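PDB 1UFB: TT1696 protein from Thermus thermophilus, which is of unknown function but belongs to the all-helical HEPN family, assembles as a pair of subunits and may bind DNA. Local coordinates for residues Y27-A30 with C31-A34; A34-A37 with A38-A41; D83-Y86 with I87-Y91. One frame throughout, in Å; residues are numbered along the deposited sequence.

How the contacts relate
Contacts 1 and 2 are successive pieces of helix 27-48 that share Ala-34, their centres about 10 Å apart, while contact 3 is the loop 83-91 lying against that helix. The centre of contact 3 is about 9 Å from that of contact 1 and about 13 Å from that of contact 2. Phe-32 of contact 1 meets the loop most closely, its CE1 lying 3.2 Å from NE of Arg-90. Farther along the helix, Gln-35 OE1 of contact 2 comes within 3.7 Å of CD1 of Tyr-86. All three contacts also touch the second subunit, where Glu-39 OE2 of contact 2 is hydrogen-bonded to Tyr-91 OH of contact 3 on the other chain.

Contact 1: Y27-A30 with C31-A34; sequences YAWA and CFAA
Trp-29 and Phe-32, one helical turn apart, lie side by side and point the same way from helix 27-48. The six-membered ring of the indole supplies the touching atoms: CZ3 of Trp-29 is 4.0 Å from CD2 of Phe-32, and CE3 of Trp-29 is only slightly farther from the same carbon. The two planes stand 83° apart, but the approach is oblique and the ring centroids, that of the Trp-29 six-membered ring and that of Phe-32, remain 5.8 Å from each other. This is an oblique apolar contact. With CG trans to its backbone nitrogen (chi1 174°), Phe-32 carries its ring forward along the helix, and its CB lies 3.6 Å from Trp-29 O. Cys-31 takes the other common helical setting, SG beside the backbone nitrogen (chi1 -74°), which leaves the sulfur 3.4 Å from Tyr-27 O. The alanines add only methyl groups: CB of Ala-33 sits 3.5 Å from Trp-29 O, and CB of Ala-34 is equally near Ala-30 O. Beneath the side chains run four successive i to i+4 bonds, from Cys-31 N to Tyr-27 O through Ala-34 N to Ala-30 O, the latter 2.9 Å long. The small residues let neighbouring helices come close, with Ala-30 and Ala-34 against Ala-109 and Ala-112 of helix 106-126, and Ala-33 against His-17 and Ala-18 of helix 4-24. Trp-29 instead serves the dimer: its NE1 is hydrogen-bonded to Asn-14 OD1 of the second subunit and its rings stack with His-17 of that chain. A regular alpha helix with alanines against helices 4-24 and 106-126, and with Trp-29 turned to the partner subunit, forms a central element of this HEPN helical bundle.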
ATOM      1  N   TYR A  27     -11.393  -5.483  -3.192  1.00 28.22           N
ATOM      2  CA  TYR A  27     -11.495  -4.455  -4.224  1.00 26.40           C
ATOM      3  C   TYR A  27     -10.716  -3.170  -3.987  1.00 25.70           C
ATOM      4  O   TYR A  27     -10.031  -2.709  -4.886  1.00 26.72           O
ATOM      5  CB  TYR A  27     -13.012  -4.171  -4.533  1.00 27.57           C
ATOM      6  CG  TYR A  27     -13.759  -5.485  -4.850  1.00 29.69           C
ATOM      7  CD1 TYR A  27     -15.017  -5.793  -4.286  1.00 32.58           C
ATOM      8  CD2 TYR A  27     -13.173  -6.434  -5.700  1.00 28.50           C
ATOM      9  CE1 TYR A  27     -15.677  -7.079  -4.603  1.00 32.36           C
ATOM     10  CE2 TYR A  27     -13.785  -7.660  -5.994  1.00 32.38           C
ATOM     11  CZ  TYR A  27     -15.016  -7.987  -5.466  1.00 33.05           C
ATOM     12  OH  TYR A  27     -15.513  -9.236  -5.889  1.00 33.24           O
ATOM     13  N   ALA A  28     -10.832  -2.618  -2.794  1.00 23.22           N
ATOM     14  CA  ALA A  28     -10.114  -1.425  -2.463  1.00 25.07           C
ATOM     15  C   ALA A  28      -8.601  -1.742  -2.595  1.00 21.35           C
ATOM     16  O   ALA A  28      -7.821  -0.933  -3.152  1.00 24.02           O
ATOM     17  CB  ALA A  28     -10.455  -1.001  -1.045  1.00 20.27           C
ATOM     18  N   TRP A  29      -8.169  -2.857  -2.040  1.00 20.28           N
ATOM     19  CA  TRP A  29      -6.732  -3.187  -2.152  1.00 21.87           C
ATOM     20  C   TRP A  29      -6.333  -3.355  -3.605  1.00 22.67           C
ATOM     21  O   TRP A  29      -5.211  -3.016  -3.974  1.00 22.04           O
ATOM     22  CB  TRP A  29      -6.395  -4.479  -1.347  1.00 18.70           C
ATOM     23  CG  TRP A  29      -6.061  -4.111   0.081  1.00 22.33           C
ATOM     24  CD1 TRP A  29      -6.901  -4.144   1.157  1.00 22.46           C
ATOM     25  CD2 TRP A  29      -4.796  -3.626   0.565  1.00 26.35           C
ATOM     26  NE1 TRP A  29      -6.234  -3.714   2.307  1.00 27.55           N
ATOM     27  CE2 TRP A  29      -4.939  -3.387   1.968  1.00 28.41           C
ATOM     28  CE3 TRP A  29      -3.562  -3.385  -0.036  1.00 27.42           C
ATOM     29  CZ2 TRP A  29      -3.868  -2.909   2.781  1.00 28.60           C
ATOM     30  CZ3 TRP A  29      -2.491  -2.916   0.776  1.00 29.94           C
ATOM     31  CH2 TRP A  29      -2.667  -2.682   2.172  1.00 28.94           C
ATOM     32  N   ALA A  30      -7.233  -3.927  -4.443  1.00 22.06           N
ATOM     33  CA  ALA A  30      -6.936  -4.084  -5.861  1.00 21.70           C
ATOM     34  C   ALA A  30      -6.758  -2.697  -6.507  1.00 20.34           C
ATOM     35  O   ALA A  30      -5.907  -2.498  -7.392  1.00 24.19           O
ATOM     36  CB  ALA A  30      -8.129  -4.854  -6.608  1.00 25.50           C
ATOM     37  N   CYS A  31      -7.583  -1.741  -6.120  1.00 20.18           N
ATOM     38  CA  CYS A  31      -7.493  -0.410  -6.666  1.00 20.87           C
ATOM     39  C   CYS A  31      -6.165   0.254  -6.249  1.00 24.57           C
ATOM     40  O   CYS A  31      -5.537   0.973  -7.035  1.00 23.31           O
ATOM     41  CB  CYS A  31      -8.607   0.495  -6.131  1.00 22.24           C
ATOM     42  SG  CYS A  31     -10.252   0.047  -6.934  1.00 24.53           S
ATOM     43  N   PHE A  32      -5.802   0.050  -4.987  1.00 21.48           N
ATOM     44  CA  PHE A  32      -4.533   0.617  -4.518  1.00 21.42           C
ATOM     45  C   PHE A  32      -3.359  -0.011  -5.309  1.00 22.64           C
ATOM     46  O   PHE A  32      -2.476   0.691  -5.827  1.00 21.92           O
ATOM     47  CB  PHE A  32      -4.396   0.329  -3.014  1.00 20.69           C
ATOM     48  CG  PHE A  32      -3.050   0.736  -2.455  1.00 19.36           C
ATOM     49  CD1 PHE A  32      -2.777   2.090  -2.283  1.00 21.06           C
ATOM     50  CD2 PHE A  32      -2.073  -0.223  -2.141  1.00 19.15           C
ATOM     51  CE1 PHE A  32      -1.546   2.511  -1.788  1.00 19.88           C
ATOM     52  CE2 PHE A  32      -0.790   0.180  -1.627  1.00 17.07           C
ATOM     53  CZ  PHE A  32      -0.549   1.550  -1.460  1.00 18.84           C
ATOM     54  N   ALA A  33      -3.387  -1.330  -5.461  1.00 19.19           N
ATOM     55  CA  ALA A  33      -2.332  -2.018  -6.176  1.00 21.65           C
ATOM     56  C   ALA A  33      -2.302  -1.550  -7.625  1.00 20.62           C
ATOM     57  O   ALA A  33      -1.250  -1.448  -8.179  1.00 22.40           O
ATOM     58  CB  ALA A  33      -2.485  -3.598  -6.043  1.00 18.83           C
ATOM     59  N   ALA A  34      -3.443  -1.223  -8.235  1.00 21.67           N
ATOM     60  CA  ALA A  34      -3.433  -0.729  -9.605  1.00 22.26           C
ATOM     61  C   ALA A  34      -2.773   0.657  -9.650  1.00 22.88           C
ATOM     62  O   ALA A  34      -1.980   0.987 -10.558  1.00 21.89           O
ATOM     63  CB  ALA A  34      -4.891  -0.643 -10.155  1.00 24.62           C
TER

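Contact 2: A34-A37 with A38-A41; sequences AQQA and AEAA
Ala-38 meets Ala-34 through the backbone, its N giving a 3.0 Å bond to Ala-34 O. Glu-39 carries the side-chain part of the contact. Its N bonds to Gln-35 O at 2.8 Å, and its CG lies anti to the backbone nitrogen (chi1 -170°) with the chain extended beyond, so the carboxylate stands out from the helix, where the bent Gln-35 chain brings NE2 to it. OE1 of Glu-39 accepts from Gln-35 NE2 at 2.9 Å, using the lone pair directed away from OE2. The oxygen lies in the plane of the Gln-35 amide, although amide and carboxylate planes are 61° apart. Ala-40 N and Ala-41 N continue the helical ladder to Gln-36 O and Ala-37 O. OE1 of Glu-39 also accepts from His-56 ND1, while OE2 pairs with Lys-43 and with Tyr-91 OH of the second subunit. Replacing Glu-39 by an alanine removes the carboxylate and would probably leave Gln-35 NE2 and His-56 ND1 without this acceptor, Lys-43 without this counter-charge and Tyr-91 OH of the second subunit without its partner. One buried carboxylate thus joins three residues of its own chain to the dimer interface.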
ATOM      1  N   ALA A  34      -3.443  -1.223  -8.235  1.00 21.67           N
ATOM      2  CA  ALA A  34      -3.433  -0.729  -9.605  1.00 22.26           C
ATOM      3  C   ALA A  34      -2.773   0.657  -9.650  1.00 22.88           C
ATOM      4  O   ALA A  34      -1.980   0.987 -10.558  1.00 21.89           O
ATOM      5  CB  ALA A  34      -4.891  -0.643 -10.155  1.00 24.62           C
ATOM      6  N   GLN A  35      -3.133   1.526  -8.711  1.00 21.20           N
ATOM      7  CA  GLN A  35      -2.445   2.847  -8.716  1.00 21.67           C
ATOM      8  C   GLN A  35      -0.898   2.603  -8.528  1.00 22.23           C
ATOM      9  O   GLN A  35      -0.074   3.308  -9.148  1.00 23.18           O
ATOM     10  CB  GLN A  35      -2.968   3.732  -7.541  1.00 20.70           C
ATOM     11  CG  GLN A  35      -2.266   5.119  -7.376  1.00 19.87           C
ATOM     12  CD  GLN A  35      -0.870   5.027  -6.680  1.00 23.08           C
ATOM     13  OE1 GLN A  35      -0.602   4.087  -5.941  1.00 22.12           O
ATOM     14  NE2 GLN A  35       0.009   6.072  -6.893  1.00 21.32           N
ATOM     15  N   GLN A  36      -0.531   1.628  -7.690  1.00 19.52           N
ATOM     16  CA  GLN A  36       0.883   1.362  -7.435  1.00 20.10           C
ATOM     17  C   GLN A  36       1.580   0.828  -8.689  1.00 22.16           C
ATOM     18  O   GLN A  36       2.778   1.114  -8.924  1.00 21.92           O
ATOM     19  CB  GLN A  36       1.038   0.365  -6.268  1.00 20.24           C
ATOM     20  CG  GLN A  36       0.786   0.974  -4.885  1.00 18.16           C
ATOM     21  CD  GLN A  36       1.918   1.938  -4.500  1.00 21.53           C
ATOM     22  OE1 GLN A  36       1.835   3.223  -4.636  1.00 22.31           O
ATOM     23  NE2 GLN A  36       2.994   1.345  -4.019  1.00 17.84           N
ATOM     24  N   ALA A  37       0.838   0.028  -9.491  1.00 22.34           N
ATOM     25  CA  ALA A  37       1.415  -0.473 -10.760  1.00 21.03           C
ATOM     26  C   ALA A  37       1.690   0.723 -11.655  1.00 19.83           C
ATOM     27  O   ALA A  37       2.784   0.840 -12.225  1.00 21.88           O
ATOM     28  CB  ALA A  37       0.440  -1.407 -11.471  1.00 20.92           C
ATOM     29  N   ALA A  38       0.698   1.613 -11.773  1.00 20.01           N
ATOM     30  CA  ALA A  38       0.886   2.781 -12.639  1.00 22.06           C
ATOM     31  C   ALA A  38       2.035   3.679 -12.189  1.00 22.37           C
ATOM     32  O   ALA A  38       2.854   4.167 -12.986  1.00 23.04           O
ATOM     33  CB  ALA A  38      -0.421   3.624 -12.721  1.00 22.75           C
ATOM     34  N   GLU A  39       2.103   3.894 -10.883  1.00 20.30           N
ATOM     35  CA  GLU A  39       3.124   4.735 -10.302  1.00 21.50           C
ATOM     36  C   GLU A  39       4.539   4.160 -10.586  1.00 21.78           C
ATOM     37  O   GLU A  39       5.492   4.870 -11.019  1.00 23.55           O
ATOM     38  CB  GLU A  39       2.845   4.783  -8.749  1.00 20.61           C
ATOM     39  CG  GLU A  39       3.741   5.858  -8.035  1.00 21.35           C
ATOM     40  CD  GLU A  39       3.731   5.728  -6.514  1.00 21.35           C
ATOM     41  OE1 GLU A  39       2.674   5.867  -5.900  1.00 20.94           O
ATOM     42  OE2 GLU A  39       4.810   5.514  -5.931  1.00 20.14           O
ATOM     43  N   ALA A  40       4.713   2.886 -10.251  1.00 19.50           N
ATOM     44  CA  ALA A  40       6.035   2.216 -10.430  1.00 21.43           C
ATOM     45  C   ALA A  40       6.450   2.213 -11.955  1.00 22.75           C
ATOM     46  O   ALA A  40       7.651   2.474 -12.301  1.00 25.05           O
ATOM     47  CB  ALA A  40       5.965   0.738  -9.859  1.00 20.76           C
ATOM     48  N   ALA A  41       5.474   1.973 -12.816  1.00 23.61           N
ATOM     49  CA  ALA A  41       5.767   1.942 -14.274  1.00 22.97           C
ATOM     50  C   ALA A  41       6.237   3.302 -14.716  1.00 23.27           C
ATOM     51  O   ALA A  41       7.258   3.393 -15.445  1.00 26.25           O
ATOM     52  CB  ALA A  41       4.532   1.551 -15.078  1.00 22.50           C
TER

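Contact 3: D83-Y86 with I87-Y91; sequences DKYY and IPTRY
Lys-84, Tyr-85 and Tyr-86 fold back on Pro-88, Thr-89 and Arg-90 in the loop joining helices 73-83 and 106-126 of the HEPN domain, where 83-86 forms a type I beta turn. At its start, Asp-83 O is bridged to Ile-87 N by a water that donates to the carbonyl and accepts from the amide. Asp-83 itself is tied through its carboxylate to Ser-57, Ile-58 and Leu-59. Next, the carbonyl of Lys-84 lies against the proline ring, its O 3.2 Å from Pro-88 CD. Tyr-85 O receives a hydrogen bond of 2.6 Å from Thr-89 OG1, which comes from above the carbonyl plane. The hydroxyl reaches it from the site between backbone N and C, which leaves the methyl CG2 of Thr-89 to pack 3.8 Å from Tyr-85 CB. Tyr-86 is engaged twice by one arginine. Its O accepts from Arg-90 NE at 3.1 Å and from NH2 at 2.9 Å, a side-on grip on a single atom that lies at the guanidinium edge. Because CG of Tyr-86 is trans to its own N (chi1 175°), the ring also lies under that NH2 and forms a cation-pi contact, with Arg-90 CZ 20° off the ring normal. Ring and guanidinium planes are inclined by 60°, so a nitrogen rather than the flat group covers the face. Ile-87 packs CG1 against Tyr-86 CD2 at 3.6 Å, and His-56 stacks with the same ring. Arg-90 and His-95 have the R-x4-H spacing found in many HEPN proteins, and His-95 NE2 is hydrogen-bonded to Pro-88 O. Besides its hold on the carbonyl, Arg-90 NH2 donates to a water 2.7 Å away, which also lies 3.3 Å from Tyr-86 OH.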
ATOM      1  N   ASP A  83      -5.500   8.319  -9.259  1.00 24.46           N
ATOM      2  CA  ASP A  83      -4.921   9.155  -8.212  1.00 27.39           C
ATOM      3  C   ASP A  83      -5.738   9.174  -6.958  1.00 29.77           C
ATOM      4  O   ASP A  83      -5.219   9.346  -5.869  1.00 32.87           O
ATOM      5  CB  ASP A  83      -4.639  10.584  -8.744  1.00 27.51           C
ATOM      6  CG  ASP A  83      -3.285  10.659  -9.478  1.00 29.94           C
ATOM      7  OD1 ASP A  83      -2.571   9.622  -9.427  1.00 28.25           O
ATOM      8  OD2 ASP A  83      -2.919  11.713 -10.090  1.00 27.60           O
ATOM      9  N   LYS A  84      -7.007   8.916  -7.107  1.00 28.26           N
ATOM     10  CA  LYS A  84      -7.906   8.829  -5.961  1.00 29.82           C
ATOM     11  C   LYS A  84      -7.793   7.488  -5.255  1.00 26.20           C
ATOM     12  O   LYS A  84      -8.508   7.256  -4.279  1.00 25.85           O
ATOM     13  CB  LYS A  84      -9.346   8.947  -6.408  1.00 30.80           C
ATOM     14  CG  LYS A  84      -9.589  10.201  -7.212  1.00 37.30           C
ATOM     15  CD  LYS A  84      -9.202  11.451  -6.419  1.00 41.31           C
ATOM     16  CE  LYS A  84     -10.126  12.585  -6.858  1.00 46.91           C
ATOM     17  NZ  LYS A  84     -11.338  11.984  -7.537  1.00 47.25           N
ATOM     18  N   TYR A  85      -6.925   6.593  -5.730  1.00 25.49           N
ATOM     19  CA  TYR A  85      -6.811   5.267  -5.074  1.00 20.96           C
ATOM     20  C   TYR A  85      -5.573   5.106  -4.187  1.00 23.35           C
ATOM     21  O   TYR A  85      -5.389   4.023  -3.617  1.00 22.14           O
ATOM     22  CB  TYR A  85      -6.828   4.137  -6.118  1.00 23.32           C
ATOM     23  CG  TYR A  85      -8.136   4.098  -6.935  1.00 24.34           C
ATOM     24  CD1 TYR A  85      -8.150   3.634  -8.263  1.00 25.35           C
ATOM     25  CD2 TYR A  85      -9.339   4.488  -6.357  1.00 26.44           C
ATOM     26  CE1 TYR A  85      -9.357   3.555  -9.020  1.00 24.63           C
ATOM     27  CE2 TYR A  85     -10.565   4.399  -7.101  1.00 28.66           C
ATOM     28  CZ  TYR A  85     -10.545   3.929  -8.428  1.00 29.46           C
ATOM     29  OH  TYR A  85     -11.701   3.769  -9.181  1.00 31.36           O
ATOM     30  N   TYR A  86      -4.704   6.126  -4.120  1.00 21.50           N
ATOM     31  CA  TYR A  86      -3.523   5.978  -3.289  1.00 19.62           C
ATOM     32  C   TYR A  86      -3.876   6.005  -1.772  1.00 19.96           C
ATOM     33  O   TYR A  86      -3.515   5.110  -1.010  1.00 19.84           O
ATOM     34  CB  TYR A  86      -2.472   7.044  -3.661  1.00 20.29           C
ATOM     35  CG  TYR A  86      -1.277   7.006  -2.744  1.00 21.67           C
ATOM     36  CD1 TYR A  86      -0.396   5.901  -2.738  1.00 22.85           C
ATOM     37  CD2 TYR A  86      -1.114   8.022  -1.760  1.00 24.15           C
ATOM     38  CE1 TYR A  86       0.655   5.813  -1.720  1.00 24.97           C
ATOM     39  CE2 TYR A  86      -0.143   7.939  -0.791  1.00 27.67           C
ATOM     40  CZ  TYR A  86       0.736   6.856  -0.770  1.00 24.83           C
ATOM     41  OH  TYR A  86       1.703   6.916   0.187  1.00 29.64           O
ATOM     42  N   ILE A  87      -4.626   7.005  -1.344  1.00 20.52           N
ATOM     43  CA  ILE A  87      -4.980   7.099   0.053  1.00 21.43           C
ATOM     44  C   ILE A  87      -6.399   6.586   0.462  1.00 24.03           C
ATOM     45  O   ILE A  87      -6.511   5.785   1.392  1.00 21.82           O
ATOM     46  CB  ILE A  87      -4.731   8.602   0.595  1.00 25.16           C
ATOM     47  CG1 ILE A  87      -3.250   8.709   1.073  1.00 26.19           C
ATOM     48  CG2 ILE A  87      -5.652   8.918   1.853  1.00 23.49           C
ATOM     49  CD1 ILE A  87      -2.640  10.183   1.234  1.00 28.16           C
ATOM     50  N   PRO A  88      -7.474   6.993  -0.256  1.00 27.06           N
ATOM     51  CA  PRO A  88      -8.854   6.574   0.079  1.00 27.75           C
ATOM     52  C   PRO A  88      -9.152   5.101   0.127  1.00 26.58           C
ATOM     53  O   PRO A  88     -10.062   4.667   0.814  1.00 25.94           O
ATOM     54  CB  PRO A  88      -9.732   7.346  -0.955  1.00 29.52           C
ATOM     55  CG  PRO A  88      -8.876   8.676  -1.167  1.00 28.42           C
ATOM     56  CD  PRO A  88      -7.473   7.997  -1.342  1.00 27.81           C
ATOM     57  N   THR A  89      -8.379   4.304  -0.576  1.00 25.53           N
ATOM     58  CA  THR A  89      -8.595   2.869  -0.542  1.00 23.88           C
ATOM     59  C   THR A  89      -8.178   2.225   0.773  1.00 25.40           C
ATOM     60  O   THR A  89      -8.535   1.106   1.047  1.00 24.35           O
ATOM     61  CB  THR A  89      -7.794   2.209  -1.653  1.00 26.03           C
ATOM     62  OG1 THR A  89      -6.434   2.742  -1.648  1.00 22.33           O
ATOM     63  CG2 THR A  89      -8.433   2.538  -3.011  1.00 22.86           C
ATOM     64  N   ARG A  90      -7.431   2.934   1.613  1.00 26.11           N
ATOM     65  CA  ARG A  90      -6.870   2.334   2.843  1.00 25.06           C
ATOM     66  C   ARG A  90      -7.197   3.101   4.132  1.00 24.78           C
ATOM     67  O   ARG A  90      -7.031   2.562   5.217  1.00 29.49           O
ATOM     68  CB  ARG A  90      -5.330   2.327   2.764  1.00 21.11           C
ATOM     69  CG  ARG A  90      -4.762   1.523   1.581  1.00 24.01           C
ATOM     70  CD  ARG A  90      -3.240   1.653   1.546  1.00 21.65           C
ATOM     71  NE  ARG A  90      -2.825   2.973   1.076  1.00 22.54           N
ATOM     72  CZ  ARG A  90      -1.874   3.740   1.662  1.00 20.31           C
ATOM     73  NH1 ARG A  90      -1.218   3.346   2.791  1.00 21.91           N
ATOM     74  NH2 ARG A  90      -1.478   4.848   1.044  1.00 22.97           N
ATOM     75  N   TYR A  91      -7.609   4.359   4.003  1.00 24.76           N
ATOM     76  CA  TYR A  91      -7.792   5.183   5.208  1.00 26.42           C
ATOM     77  C   TYR A  91      -9.235   5.578   5.398  1.00 28.99           C
ATOM     78  O   TYR A  91      -9.791   6.287   4.573  1.00 26.43           O
ATOM     79  CB  TYR A  91      -6.877   6.429   5.154  1.00 24.74           C
ATOM     80  CG  TYR A  91      -5.419   6.038   5.323  1.00 26.87           C
ATOM     81  CD1 TYR A  91      -4.506   6.101   4.241  1.00 27.06           C
ATOM     82  CD2 TYR A  91      -4.956   5.526   6.544  1.00 29.42           C
ATOM     83  CE1 TYR A  91      -3.126   5.647   4.384  1.00 23.73           C
ATOM     84  CE2 TYR A  91      -3.580   5.065   6.706  1.00 29.58           C
ATOM     85  CZ  TYR A  91      -2.682   5.144   5.596  1.00 26.88           C
ATOM     86  OH  TYR A  91      -1.346   4.773   5.742  1.00 25.04           O
TER
HETATM   87  O   HOH W   1      -5.255   9.395  -3.093  1.00 27.28           O
HETATM   88  O   HOH W   2       0.209   5.942   2.914  1.00 24.38           O